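Flagellar brake protein YcgR (Klebsiella pneumoniae, PDB 5KEC) binds the second messenger c-di-GMP and, as the type 3 fimbriae activator MrkH, probably turns on transcription by binding DNA. Local coordinates at residues Ile16-Phe20 and Leu100-Leu104; Phe78-Lys84 and Tyr96-Pro101; Asp122-Arg126 and Leu136-Lys140; His161-Asn167 and Thr179-Lys185. All coordinates share one frame; numbering follows the deposited sequence.

Interactions 1 and 2 belong to the N-terminal YcgR-like domain, interactions 3 and 4 to the second sheet, where several c-di-GMP-binding residues lie. Interactions 1 and 2 share Leu100 and Pro101, and Phe20 of one touches Phe78 of the other. Interaction 1 joins apolar side chains of a helix to a loop and the start of the next strand, with no hydrogen bond across it. The others are antiparallel hairpins: interaction 2 is interrupted by a bulge, interaction 3 pairs regularly, and in both half of the touching residues are buried. Interaction 4 is more exposed and adds side-chain hydrogen bonds at both ends. Interactions 3 and 4 meet where Cys125 packs on Leu182.

Interaction 1 (Ile16-Phe20 and Leu100-Leu104); sequences IIAIF and LPECL
Helix 13-25 rests on the loop between strands 94-99 and 104-107, and Phe20 and Ile16 on the helix meet Leu100 and Pro101 of the loop and Leu104, where strand 104-107 begins. Leu100 CD2 sits over one face of the Phe20 ring, 3.8 Å from its centroid and 14° off the normal, which meets the geometry of a CH-pi contact. The other methyl of Leu100 turns to Ile17, three residues earlier on the helix, with Leu100 CD1 3.6 Å from Ile17 CG1. Pro101 reaches the far end of the Phe20 ring obliquely, with CD 3.6 Å from Phe20 CZ, while Leu104 CD2 stands near the ring plane at its edge, 4.1 Å from Phe20 CE1. This is the apolar side of a helix closing over the curved sheet of the YcgR-like domain: the same ring meets Phe78 of strand 74-87 edge-to-face and also touches Phe51. One turn back, Ile16 divides its branches. CG1, anti to the carbonyl carbon (chi1 -75°), lies 3.6 Å from Leu104 CD1, and CG2 is 3.6 Å from Pro101 O. Ile19 meets Leu104 tip to tip, CD1 to CD1 at 4.1 Å, and Leu104 is tied through its backbone to Lys10.

Interaction 2 (Phe78-Lys84 and Tyr96-Pro101); sequences FNAALTK and YAFSLP
Strands 74-87 and 94-99 form an antiparallel hairpin in the N-terminal sheet, and here Thr83 and Lys84 both face Ala97, which shifts the register by one residue. The evidence is the doubly used carbonyl of Ala97: Thr83 N reaches Ala97 O at 2.7 Å and almost straight (172° at the hydrogen), while Lys84 N meets Ala97 O at a longer 3.3 Å. Ala97 N returns a bond to Lys84 O at 2.9 Å. Beyond the shift, Ser99 N donates to Ala81 O at 3.0 Å, on the other side of the non-hydrogen-bonded pair Leu82-Phe98. Those two side chains share a face, with Leu82 CB 3.8 Å from Phe98 CE1. Leu82 CG stands anti to the backbone N (chi1 -170°), and Leu82 CD1 meets the edge of the Tyr96 ring, 3.3 Å from Tyr96 CD2. Further along, where the second strand has given way to loop, Pro101 CG lies 3.6 Å from Phe78 CD1. The polar ends look outside the hairpin: Glu50 hydrogen-bonds Thr83 OG1 and forms a salt bridge with Lys84 NZ, and Tyr96 OH bonds to Arg57 O and Ile59 N. Phe78 and Phe98 both meet Phe67. The N-to-C directions of the short strand segments lie 130° apart. Two residues set opposite one, both bonded to the same carbonyl, define a classic beta bulge.

Interaction 3 (Asp122-Arg126 and Leu136-Lys140); sequences DFYCR and LFDIK
Tyr124 and Asp138 carry nearly the same first torsion (chi1 -65° and -79°), each with CG anti to the carbonyl carbon, and from directly opposite positions on the two strands they run side by side in the same direction. Asp138 OD1 comes 3.0 Å from Tyr124 CE1, with the carboxylate turned 87° against the ring; this is a contact with ring carbon, not a hydrogen bond. On the same face Leu136 CD1 fills in against Tyr124 CB at 3.9 Å. The pairing beneath is regular antiparallel: Cys125 N to Phe137 O and Phe137 N to Cys125 O both measure 2.8 Å, and Ile139 N bonds to Phe123 O at 3.0 Å. Cys125 and Phe137 face the other way, towards the buried side of the sheet. Ile139 lies across the backbone of the first strand, its CD1 3.2 Å from Tyr124 O and its CB 3.8 Å from Phe123 CB. Strand 134-142 leads on to Asp141, a c-di-GMP-binding residue, with no ligand bound in this apo model. It is flanked by strand 146-151, where Phe137 and Ile139 both touch Leu149, while strand 124-128 pairs along its other edge with strand 164-171 through Met171 and Val169.

Interaction 4 (His161-Asn167 and Thr179-Lys185); sequences HNALLKN and TIDLVVK
Leu164 and Val183 interlock on one face of the hairpin formed by strands 164-171 and 177-193. With CG anti to the backbone N (chi1 -161°), Leu164 bends its CD1 over the neighbouring strand to within 3.4 Å of Val183 CG2, tighter than usual for two carbons. The second branch of Val183, CG1, fits alongside Asn162, whose side chain points the same way. On the opposite face Leu165 is the bump and Leu182 and Val184 form the hollow: Leu165 CB lies 4.0 Å from Leu182 CB, and Leu165 CG turns to Val184 CG2. Ala163, with its small methyl, faces the same Val184. Between the faces runs the antiparallel pairing of this part of the second sheet, Leu165 N to Leu182 O at 2.7 Å and the reverse bond nearly as short; Leu182 and Val184 pack onward against Phe209 and Ile205 of strand 199-210. Towards His161 the backbone bonds continue, Val184 N to Ala163 O and Asn162 N to Val184 O, and side-chain bonds join them. His161 ND1 donates to Lys185 O at 3.0 Å, the acceptor lying only 8° out of the ring plane, and Lys185, bent at chi2 (-57°), brings NZ back to Asn162 OD1 at 2.8 Å, within the amide carbonyl plane. The next residue, Asn186, is a c-di-GMP-binding residue, without ligand here. At the other end, where the chain turns a corner, Asp181 OD1 reaches across to Asn167 N at 2.9 Å, met nearly end-on along its C-O bond. Arg212 bonds to Asn167 OD1 and makes a long, weak ion pair with Asp181.

Interaction 1 (Ile16-Phe20 and Leu100-Leu104)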
loop_
_atom_site.group_PDB
_atom_site.type_symbol
_atom_site.label_atom_id
_atom_site.label_comp_id
_atom_site.label_asym_id
_atom_site.label_seq_id
_atom_site.Cartn_x
_atom_site.Cartn_y
_atom_site.Cartn_z
ATOM N N ILE B 16 -11.250 14.572 14.887
ATOM C CA ILE B 16 -10.556 13.302 14.668
ATOM C C ILE B 16 -10.418 12.515 15.968
ATOM O O ILE B 16 -10.689 11.305 16.006
ATOM C CB ILE B 16 -9.178 13.499 14.014
ATOM C CG1 ILE B 16 -9.345 13.838 12.531
ATOM C CG2 ILE B 16 -8.331 12.238 14.170
ATOM C CD1 ILE B 16 -8.146 14.598 11.946
ATOM N N ILE B 17 -10.003 13.201 17.028
ATOM C CA ILE B 17 -9.922 12.573 18.341
ATOM C C ILE B 17 -11.300 12.058 18.739
ATOM O O ILE B 17 -11.444 10.904 19.136
ATOM C CB ILE B 17 -9.380 13.539 19.411
ATOM C CG1 ILE B 17 -7.934 13.908 19.103
ATOM C CG2 ILE B 17 -9.462 12.909 20.790
ATOM C CD1 ILE B 17 -7.339 14.946 20.058
ATOM N N ALA B 18 -12.312 12.915 18.612
ATOM C CA ALA B 18 -13.687 12.550 18.940
ATOM C C ALA B 18 -14.158 11.312 18.177
ATOM O O ALA B 18 -14.858 10.464 18.735
ATOM C CB ALA B 18 -14.624 13.720 18.675
ATOM N N ILE B 19 -13.781 11.216 16.901
ATOM C CA ILE B 19 -14.183 10.079 16.075
ATOM C C ILE B 19 -13.504 8.792 16.531
ATOM O O ILE B 19 -14.142 7.734 16.609
ATOM C CB ILE B 19 -13.896 10.319 14.578
ATOM C CG1 ILE B 19 -14.943 11.266 13.983
ATOM C CG2 ILE B 19 -13.889 9.000 13.813
ATOM C CD1 ILE B 19 -14.541 11.852 12.629
ATOM N N PHE B 20 -12.217 8.877 16.849
ATOM C CA PHE B 20 -11.504 7.693 17.319
ATOM C C PHE B 20 -12.081 7.171 18.635
ATOM O O PHE B 20 -12.295 5.965 18.791
ATOM C CB PHE B 20 -9.995 7.953 17.425
ATOM C CG PHE B 20 -9.245 7.621 16.167
ATOM C CD1 PHE B 20 -9.375 8.413 15.039
ATOM C CD2 PHE B 20 -8.417 6.509 16.110
ATOM C CE1 PHE B 20 -8.696 8.101 13.874
ATOM C CE2 PHE B 20 -7.736 6.189 14.948
ATOM C CZ PHE B 20 -7.873 6.987 13.828
ATOM N N LEU B 100 -2.077 9.734 15.904
ATOM C CA LEU B 100 -3.393 9.992 15.343
ATOM C C LEU B 100 -3.212 10.593 13.963
ATOM O O LEU B 100 -2.314 11.405 13.748
ATOM C CB LEU B 100 -4.203 10.931 16.237
ATOM C CG LEU B 100 -4.921 10.294 17.432
ATOM C CD1 LEU B 100 -5.551 11.367 18.304
ATOM C CD2 LEU B 100 -5.977 9.287 16.970
ATOM N N PRO B 101 -4.055 10.180 13.015
ATOM C CA PRO B 101 -3.974 10.734 11.663
ATOM C C PRO B 101 -4.339 12.207 11.704
ATOM O O PRO B 101 -5.084 12.635 12.588
ATOM C CB PRO B 101 -5.044 9.946 10.904
ATOM C CG PRO B 101 -6.031 9.550 11.960
ATOM C CD PRO B 101 -5.204 9.271 13.177
ATOM N N GLU B 102 -3.816 12.973 10.758
ATOM C CA GLU B 102 -4.079 14.402 10.709
ATOM C C GLU B 102 -5.098 14.660 9.618
ATOM O O GLU B 102 -5.567 15.776 9.435
ATOM C CB GLU B 102 -2.785 15.171 10.444
ATOM C CG GLU B 102 -1.766 15.046 11.565
ATOM C CD GLU B 102 -0.378 15.496 11.151
ATOM O OE1 GLU B 102 0.040 15.176 10.018
ATOM O OE2 GLU B 102 0.294 16.173 11.959
ATOM N N CYS B 103 -5.438 13.604 8.893
ATOM C CA CYS B 103 -6.471 13.684 7.876
ATOM C C CYS B 103 -7.244 12.372 7.787
ATOM O O CYS B 103 -6.657 11.290 7.781
ATOM C CB CYS B 103 -5.867 14.037 6.517
ATOM S SG CYS B 103 -7.061 14.720 5.346
ATOM N N LEU B 104 -8.565 12.482 7.734
ATOM C CA LEU B 104 -9.432 11.332 7.558
ATOM C C LEU B 104 -10.259 11.549 6.310
ATOM O O LEU B 104 -10.686 12.669 6.027
ATOM C CB LEU B 104 -10.382 11.173 8.747
ATOM C CG LEU B 104 -9.789 10.880 10.123
ATOM C CD1 LEU B 104 -10.887 10.876 11.169
ATOM C CD2 LEU B 104 -9.060 9.551 10.099
#

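Interaction 2 (Phe78-Lys84 and Tyr96-Pro101)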
loop_
_atom_site.group_PDB
_atom_site.type_symbol
_atom_site.label_atom_id
_atom_site.label_comp_id
_atom_site.label_asym_id
_atom_site.label_seq_id
_atom_site.Cartn_x
_atom_site.Cartn_y
_atom_site.Cartn_z
ATOM N N PHE B 78 -7.347 6.340 6.388
ATOM C CA PHE B 78 -6.302 7.241 6.823
ATOM C C PHE B 78 -4.979 6.495 6.857
ATOM O O PHE B 78 -4.946 5.271 6.744
ATOM C CB PHE B 78 -6.629 7.809 8.207
ATOM C CG PHE B 78 -6.770 6.765 9.273
ATOM C CD1 PHE B 78 -5.710 6.467 10.112
ATOM C CD2 PHE B 78 -7.965 6.072 9.432
ATOM C CE1 PHE B 78 -5.839 5.503 11.102
ATOM C CE2 PHE B 78 -8.101 5.109 10.418
ATOM C CZ PHE B 78 -7.036 4.827 11.255
ATOM N N ASN B 79 -3.893 7.242 6.996
ATOM C CA ASN B 79 -2.576 6.658 7.156
ATOM C C ASN B 79 -2.034 7.110 8.490
ATOM O O ASN B 79 -2.391 8.181 8.970
ATOM C CB ASN B 79 -1.647 7.105 6.029
ATOM C CG ASN B 79 -2.103 6.610 4.671
ATOM O OD1 ASN B 79 -1.720 5.525 4.234
ATOM N ND2 ASN B 79 -2.927 7.404 3.996
ATOM N N ALA B 80 -1.182 6.295 9.099
ATOM C CA ALA B 80 -0.596 6.657 10.376
ATOM C C ALA B 80 0.720 5.933 10.574
ATOM O O ALA B 80 0.878 4.775 10.184
ATOM C CB ALA B 80 -1.560 6.356 11.526
ATOM N N ALA B 81 1.670 6.629 11.176
ATOM C CA ALA B 81 2.979 6.056 11.428
ATOM C C ALA B 81 3.044 5.481 12.837
ATOM O O ALA B 81 2.423 6.000 13.767
ATOM C CB ALA B 81 4.070 7.109 11.228
ATOM N N LEU B 82 3.805 4.405 12.978
ATOM C CA LEU B 82 4.008 3.750 14.259
ATOM C C LEU B 82 4.976 4.583 15.086
ATOM O O LEU B 82 6.016 5.012 14.587
ATOM C CB LEU B 82 4.567 2.347 14.019
ATOM C CG LEU B 82 4.687 1.319 15.141
ATOM C CD1 LEU B 82 4.938 -0.046 14.524
ATOM C CD2 LEU B 82 5.795 1.677 16.117
ATOM N N THR B 83 4.630 4.819 16.347
ATOM C CA THR B 83 5.480 5.610 17.231
ATOM C C THR B 83 6.138 4.744 18.304
ATOM O O THR B 83 7.309 4.934 18.633
ATOM C CB THR B 83 4.690 6.740 17.918
ATOM O OG1 THR B 83 3.700 6.175 18.785
ATOM C CG2 THR B 83 4.013 7.624 16.880
ATOM N N LYS B 84 5.378 3.796 18.845
ATOM C CA LYS B 84 5.863 2.934 19.918
ATOM C C LYS B 84 5.410 1.501 19.694
ATOM O O LYS B 84 4.427 1.253 18.991
ATOM C CB LYS B 84 5.324 3.406 21.270
ATOM C CG LYS B 84 5.471 4.892 21.532
ATOM C CD LYS B 84 4.564 5.335 22.672
ATOM C CE LYS B 84 4.598 6.845 22.850
ATOM N NZ LYS B 84 3.564 7.304 23.814
ATOM N N TYR B 96 0.926 -1.834 19.726
ATOM C CA TYR B 96 1.436 -0.813 18.819
ATOM C C TYR B 96 0.777 0.529 19.096
ATOM O O TYR B 96 -0.444 0.611 19.242
ATOM C CB TYR B 96 1.144 -1.193 17.368
ATOM C CG TYR B 96 1.924 -2.377 16.852
ATOM C CD1 TYR B 96 1.379 -3.653 16.869
ATOM C CD2 TYR B 96 3.203 -2.217 16.334
ATOM C CE1 TYR B 96 2.085 -4.732 16.387
ATOM C CE2 TYR B 96 3.918 -3.294 15.852
ATOM C CZ TYR B 96 3.350 -4.550 15.881
ATOM O OH TYR B 96 4.054 -5.626 15.402
ATOM N N ALA B 97 1.580 1.583 19.150
ATOM C CA ALA B 97 1.040 2.929 19.247
ATOM C C ALA B 97 1.300 3.678 17.945
ATOM O O ALA B 97 2.431 3.731 17.461
ATOM C CB ALA B 97 1.645 3.671 20.428
ATOM N N PHE B 98 0.241 4.237 17.372
ATOM C CA PHE B 98 0.336 4.999 16.135
ATOM C C PHE B 98 -0.054 6.441 16.425
ATOM O O PHE B 98 -0.903 6.697 17.274
ATOM C CB PHE B 98 -0.610 4.419 15.074
ATOM C CG PHE B 98 -0.204 3.065 14.555
ATOM C CD1 PHE B 98 0.605 2.953 13.434
ATOM C CD2 PHE B 98 -0.651 1.908 15.171
ATOM C CE1 PHE B 98 0.977 1.715 12.950
ATOM C CE2 PHE B 98 -0.282 0.668 14.698
ATOM C CZ PHE B 98 0.534 0.569 13.583
ATOM N N SER B 99 0.570 7.387 15.738
ATOM C CA SER B 99 0.155 8.777 15.862
ATOM C C SER B 99 -1.236 8.924 15.273
ATOM O O SER B 99 -1.548 8.303 14.261
ATOM C CB SER B 99 1.125 9.709 15.135
ATOM O OG SER B 99 2.272 9.967 15.924
ATOM N N LEU B 100 -2.077 9.734 15.904
ATOM C CA LEU B 100 -3.393 9.992 15.343
ATOM C C LEU B 100 -3.212 10.593 13.963
ATOM O O LEU B 100 -2.314 11.405 13.748
ATOM C CB LEU B 100 -4.203 10.931 16.237
ATOM C CG LEU B 100 -4.921 10.294 17.432
ATOM C CD1 LEU B 100 -5.551 11.367 18.304
ATOM C CD2 LEU B 100 -5.977 9.287 16.970
ATOM N N PRO B 101 -4.055 10.180 13.015
ATOM C CA PRO B 101 -3.974 10.734 11.663
ATOM C C PRO B 101 -4.339 12.207 11.704
ATOM O O PRO B 101 -5.084 12.635 12.588
ATOM C CB PRO B 101 -5.044 9.946 10.904
ATOM C CG PRO B 101 -6.031 9.550 11.960
ATOM C CD PRO B 101 -5.204 9.271 13.177
#

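Interaction 3 (Asp122-Arg126 and Leu136-Lys140)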
loop_
_atom_site.group_PDB
_atom_site.type_symbol
_atom_site.label_atom_id
_atom_site.label_comp_id
_atom_site.label_asym_id
_atom_site.label_seq_id
_atom_site.Cartn_x
_atom_site.Cartn_y
_atom_site.Cartn_z
ATOM N N ASP B 122 2.343 -2.262 -23.304
ATOM C CA ASP B 122 3.732 -2.703 -23.412
ATOM C C ASP B 122 4.607 -1.956 -22.406
ATOM O O ASP B 122 5.420 -1.125 -22.789
ATOM C CB ASP B 122 4.250 -2.413 -24.824
ATOM C CG ASP B 122 4.646 -3.668 -25.578
ATOM O OD1 ASP B 122 4.345 -4.784 -25.101
ATOM O OD2 ASP B 122 5.250 -3.533 -26.663
ATOM N N PHE B 123 4.431 -2.245 -21.122
ATOM C CA PHE B 123 5.176 -1.548 -20.083
ATOM C C PHE B 123 6.311 -2.431 -19.593
ATOM O O PHE B 123 6.124 -3.627 -19.391
ATOM C CB PHE B 123 4.261 -1.191 -18.908
ATOM C CG PHE B 123 3.173 -0.200 -19.246
ATOM C CD1 PHE B 123 3.228 0.557 -20.406
ATOM C CD2 PHE B 123 2.096 -0.025 -18.390
ATOM C CE1 PHE B 123 2.231 1.477 -20.704
ATOM C CE2 PHE B 123 1.091 0.887 -18.680
ATOM C CZ PHE B 123 1.159 1.643 -19.838
ATOM N N TYR B 124 7.486 -1.840 -19.400
ATOM C CA TYR B 124 8.649 -2.590 -18.935
ATOM C C TYR B 124 9.368 -1.796 -17.851
ATOM O O TYR B 124 9.111 -0.601 -17.672
ATOM C CB TYR B 124 9.615 -2.879 -20.097
ATOM C CG TYR B 124 9.057 -3.780 -21.178
ATOM C CD1 TYR B 124 9.233 -5.157 -21.122
ATOM C CD2 TYR B 124 8.354 -3.252 -22.261
ATOM C CE1 TYR B 124 8.721 -5.987 -22.110
ATOM C CE2 TYR B 124 7.838 -4.073 -23.253
ATOM C CZ TYR B 124 8.024 -5.440 -23.172
ATOM O OH TYR B 124 7.519 -6.264 -24.155
ATOM N N CYS B 125 10.250 -2.465 -17.118
ATOM C CA CYS B 125 11.116 -1.790 -16.158
ATOM C C CYS B 125 12.556 -2.208 -16.408
ATOM O O CYS B 125 12.877 -3.403 -16.394
ATOM C CB CYS B 125 10.722 -2.138 -14.727
ATOM S SG CYS B 125 11.850 -1.475 -13.482
ATOM N N ARG B 126 13.425 -1.230 -16.643
ATOM C CA ARG B 126 14.815 -1.534 -16.937
ATOM C C ARG B 126 15.704 -0.801 -15.952
ATOM O O ARG B 126 15.259 0.124 -15.278
ATOM C CB ARG B 126 15.176 -1.122 -18.368
ATOM C CG ARG B 126 15.550 0.345 -18.499
ATOM C CD ARG B 126 15.765 0.735 -19.953
ATOM N NE ARG B 126 15.468 2.148 -20.177
ATOM C CZ ARG B 126 16.387 3.102 -20.262
ATOM N NH1 ARG B 126 17.672 2.798 -20.148
ATOM N NH2 ARG B 126 16.021 4.363 -20.465
ATOM N N LEU B 136 15.820 -6.411 -16.887
ATOM C CA LEU B 136 14.627 -5.993 -17.602
ATOM C C LEU B 136 13.455 -6.766 -17.032
ATOM O O LEU B 136 13.560 -7.972 -16.811
ATOM C CB LEU B 136 14.773 -6.285 -19.096
ATOM C CG LEU B 136 13.532 -5.981 -19.930
ATOM C CD1 LEU B 136 13.143 -4.527 -19.776
ATOM C CD2 LEU B 136 13.778 -6.328 -21.393
ATOM N N PHE B 137 12.349 -6.077 -16.774
ATOM C CA PHE B 137 11.148 -6.738 -16.280
ATOM C C PHE B 137 9.926 -6.321 -17.084
ATOM O O PHE B 137 9.823 -5.171 -17.507
ATOM C CB PHE B 137 10.900 -6.384 -14.813
ATOM C CG PHE B 137 11.962 -6.879 -13.863
ATOM C CD1 PHE B 137 11.981 -8.199 -13.450
ATOM C CD2 PHE B 137 12.909 -6.008 -13.345
ATOM C CE1 PHE B 137 12.945 -8.649 -12.565
ATOM C CE2 PHE B 137 13.870 -6.450 -12.456
ATOM C CZ PHE B 137 13.890 -7.773 -12.069
ATOM N N ASP B 138 9.002 -7.257 -17.295
ATOM C CA ASP B 138 7.670 -6.904 -17.756
ATOM C C ASP B 138 6.901 -6.334 -16.578
ATOM O O ASP B 138 6.887 -6.923 -15.495
ATOM C CB ASP B 138 6.929 -8.133 -18.288
ATOM C CG ASP B 138 7.347 -8.509 -19.694
ATOM O OD1 ASP B 138 8.497 -8.205 -20.082
ATOM O OD2 ASP B 138 6.522 -9.113 -20.411
ATOM N N ILE B 139 6.264 -5.189 -16.777
ATOM C CA ILE B 139 5.366 -4.653 -15.759
ATOM C C ILE B 139 3.990 -5.277 -15.980
ATOM O O ILE B 139 3.266 -4.890 -16.899
ATOM C CB ILE B 139 5.282 -3.122 -15.837
ATOM C CG1 ILE B 139 6.659 -2.516 -15.578
ATOM C CG2 ILE B 139 4.255 -2.578 -14.831
ATOM C CD1 ILE B 139 6.668 -1.006 -15.583
ATOM N N LYS B 140 3.641 -6.260 -15.153
ATOM C CA LYS B 140 2.440 -7.057 -15.399
ATOM C C LYS B 140 1.188 -6.371 -14.879
ATOM O O LYS B 140 0.148 -6.365 -15.540
ATOM C CB LYS B 140 2.572 -8.453 -14.781
ATOM C CG LYS B 140 3.692 -9.286 -15.367
ATOM C CD LYS B 140 3.574 -9.391 -16.878
ATOM C CE LYS B 140 2.371 -10.227 -17.298
ATOM N NZ LYS B 140 2.293 -10.366 -18.781
#

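Interaction 4 (His161-Asn167 and Thr179-Lys185)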
loop_
_atom_site.group_PDB
_atom_site.type_symbol
_atom_site.label_atom_id
_atom_site.label_comp_id
_atom_site.label_asym_id
_atom_site.label_seq_id
_atom_site.Cartn_x
_atom_site.Cartn_y
_atom_site.Cartn_z
ATOM N N HIS B 161 13.757 -9.700 0.182
ATOM C CA HIS B 161 12.737 -8.860 0.793
ATOM C C HIS B 161 13.305 -7.512 1.244
ATOM O O HIS B 161 14.369 -7.443 1.860
ATOM C CB HIS B 161 12.069 -9.587 1.959
ATOM C CG HIS B 161 11.054 -8.757 2.680
ATOM N ND1 HIS B 161 9.768 -8.584 2.214
ATOM C CD2 HIS B 161 11.139 -8.038 3.823
ATOM C CE1 HIS B 161 9.104 -7.802 3.044
ATOM N NE2 HIS B 161 9.912 -7.455 4.029
ATOM N N ASN B 162 12.581 -6.444 0.919
ATOM C CA ASN B 162 13.002 -5.077 1.216
ATOM C C ASN B 162 14.260 -4.639 0.477
ATOM O O ASN B 162 14.777 -3.548 0.720
ATOM C CB ASN B 162 13.165 -4.855 2.721
ATOM C CG ASN B 162 11.868 -4.460 3.390
ATOM O OD1 ASN B 162 10.994 -3.900 2.694
ATOM N ND2 ASN B 162 11.720 -4.706 4.605
ATOM N N ALA B 163 14.759 -5.480 -0.421
ATOM C CA ALA B 163 15.871 -5.060 -1.257
ATOM C C ALA B 163 15.420 -3.840 -2.050
ATOM O O ALA B 163 14.232 -3.675 -2.348
ATOM C CB ALA B 163 16.310 -6.176 -2.190
ATOM N N LEU B 164 16.370 -2.982 -2.377
ATOM C CA LEU B 164 16.068 -1.757 -3.083
ATOM C C LEU B 164 16.606 -1.818 -4.504
ATOM O O LEU B 164 17.767 -2.161 -4.727
ATOM C CB LEU B 164 16.690 -0.576 -2.343
ATOM C CG LEU B 164 16.133 0.810 -2.649
ATOM C CD1 LEU B 164 14.709 0.922 -2.133
ATOM C CD2 LEU B 164 17.013 1.876 -2.024
ATOM N N LEU B 165 15.753 -1.487 -5.463
ATOM C CA LEU B 165 16.183 -1.296 -6.841
ATOM C C LEU B 165 16.219 0.201 -7.104
ATOM O O LEU B 165 15.184 0.825 -7.351
ATOM C CB LEU B 165 15.215 -1.971 -7.812
ATOM C CG LEU B 165 15.037 -3.482 -7.689
ATOM C CD1 LEU B 165 13.984 -3.987 -8.677
ATOM C CD2 LEU B 165 16.364 -4.194 -7.889
ATOM N N LYS B 166 17.409 0.784 -7.032
ATOM C CA LYS B 166 17.537 2.224 -7.193
ATOM C C LYS B 166 17.688 2.619 -8.651
ATOM O O LYS B 166 18.322 1.915 -9.433
ATOM C CB LYS B 166 18.716 2.752 -6.374
ATOM C CG LYS B 166 20.040 2.059 -6.659
ATOM C CD LYS B 166 21.104 2.505 -5.661
ATOM C CE LYS B 166 20.606 2.341 -4.229
ATOM N NZ LYS B 166 21.634 2.700 -3.209
ATOM N N ASN B 167 17.115 3.762 -9.013
ATOM C CA ASN B 167 17.269 4.277 -10.364
ATOM C C ASN B 167 16.678 3.323 -11.387
ATOM O O ASN B 167 17.193 3.206 -12.495
ATOM C CB ASN B 167 18.750 4.504 -10.700
ATOM C CG ASN B 167 19.467 5.355 -9.665
ATOM O OD1 ASN B 167 19.005 6.434 -9.303
ATOM N ND2 ASN B 167 20.605 4.865 -9.184
ATOM N N THR B 179 11.808 7.480 -13.915
ATOM C CA THR B 179 12.874 6.911 -13.105
ATOM C C THR B 179 12.439 6.911 -11.650
ATOM O O THR B 179 11.992 7.929 -11.130
ATOM C CB THR B 179 14.193 7.700 -13.268
ATOM O OG1 THR B 179 14.619 7.624 -14.632
ATOM C CG2 THR B 179 15.290 7.120 -12.383
ATOM N N ILE B 180 12.558 5.768 -10.994
ATOM C CA ILE B 180 12.024 5.635 -9.650
ATOM C C ILE B 180 12.823 4.610 -8.870
ATOM O O ILE B 180 13.591 3.843 -9.447
ATOM C CB ILE B 180 10.550 5.189 -9.703
ATOM C CG1 ILE B 180 9.858 5.434 -8.361
ATOM C CG2 ILE B 180 10.447 3.717 -10.151
ATOM C CD1 ILE B 180 8.379 5.150 -8.392
ATOM N N ASP B 181 12.646 4.600 -7.552
ATOM C CA ASP B 181 13.248 3.570 -6.716
ATOM C C ASP B 181 12.189 2.550 -6.312
ATOM O O ASP B 181 11.066 2.912 -5.947
ATOM C CB ASP B 181 13.897 4.191 -5.485
ATOM C CG ASP B 181 14.955 5.204 -5.849
ATOM O OD1 ASP B 181 15.770 4.906 -6.748
ATOM O OD2 ASP B 181 14.956 6.306 -5.261
ATOM N N LEU B 182 12.539 1.275 -6.405
ATOM C CA LEU B 182 11.596 0.221 -6.063
ATOM C C LEU B 182 12.064 -0.542 -4.833
ATOM O O LEU B 182 13.247 -0.832 -4.681
ATOM C CB LEU B 182 11.418 -0.746 -7.232
ATOM C CG LEU B 182 10.993 -0.146 -8.571
ATOM C CD1 LEU B 182 11.098 -1.197 -9.670
ATOM C CD2 LEU B 182 9.589 0.428 -8.489
ATOM N N VAL B 183 11.120 -0.870 -3.961
ATOM C CA VAL B 183 11.405 -1.717 -2.813
ATOM C C VAL B 183 10.771 -3.077 -3.058
ATOM O O VAL B 183 9.552 -3.192 -3.167
ATOM C CB VAL B 183 10.840 -1.119 -1.516
ATOM C CG1 VAL B 183 11.024 -2.088 -0.354
ATOM C CG2 VAL B 183 11.501 0.229 -1.217
ATOM N N VAL B 184 11.605 -4.101 -3.172
ATOM C CA VAL B 184 11.132 -5.455 -3.404
ATOM C C VAL B 184 10.365 -5.945 -2.180
ATOM O O VAL B 184 10.870 -5.882 -1.063
ATOM C CB VAL B 184 12.310 -6.400 -3.708
ATOM C CG1 VAL B 184 11.823 -7.843 -3.862
ATOM C CG2 VAL B 184 13.040 -5.936 -4.959
ATOM N N LYS B 185 9.141 -6.414 -2.391
ATOM C CA LYS B 185 8.291 -6.857 -1.285
ATOM C C LYS B 185 8.075 -8.363 -1.271
ATOM O O LYS B 185 8.046 -8.980 -0.208
ATOM C CB LYS B 185 6.931 -6.155 -1.322
ATOM C CG LYS B 185 6.963 -4.723 -0.829
ATOM C CD LYS B 185 7.515 -4.675 0.578
ATOM C CE LYS B 185 7.702 -3.255 1.068
ATOM N NZ LYS B 185 8.317 -3.246 2.428
#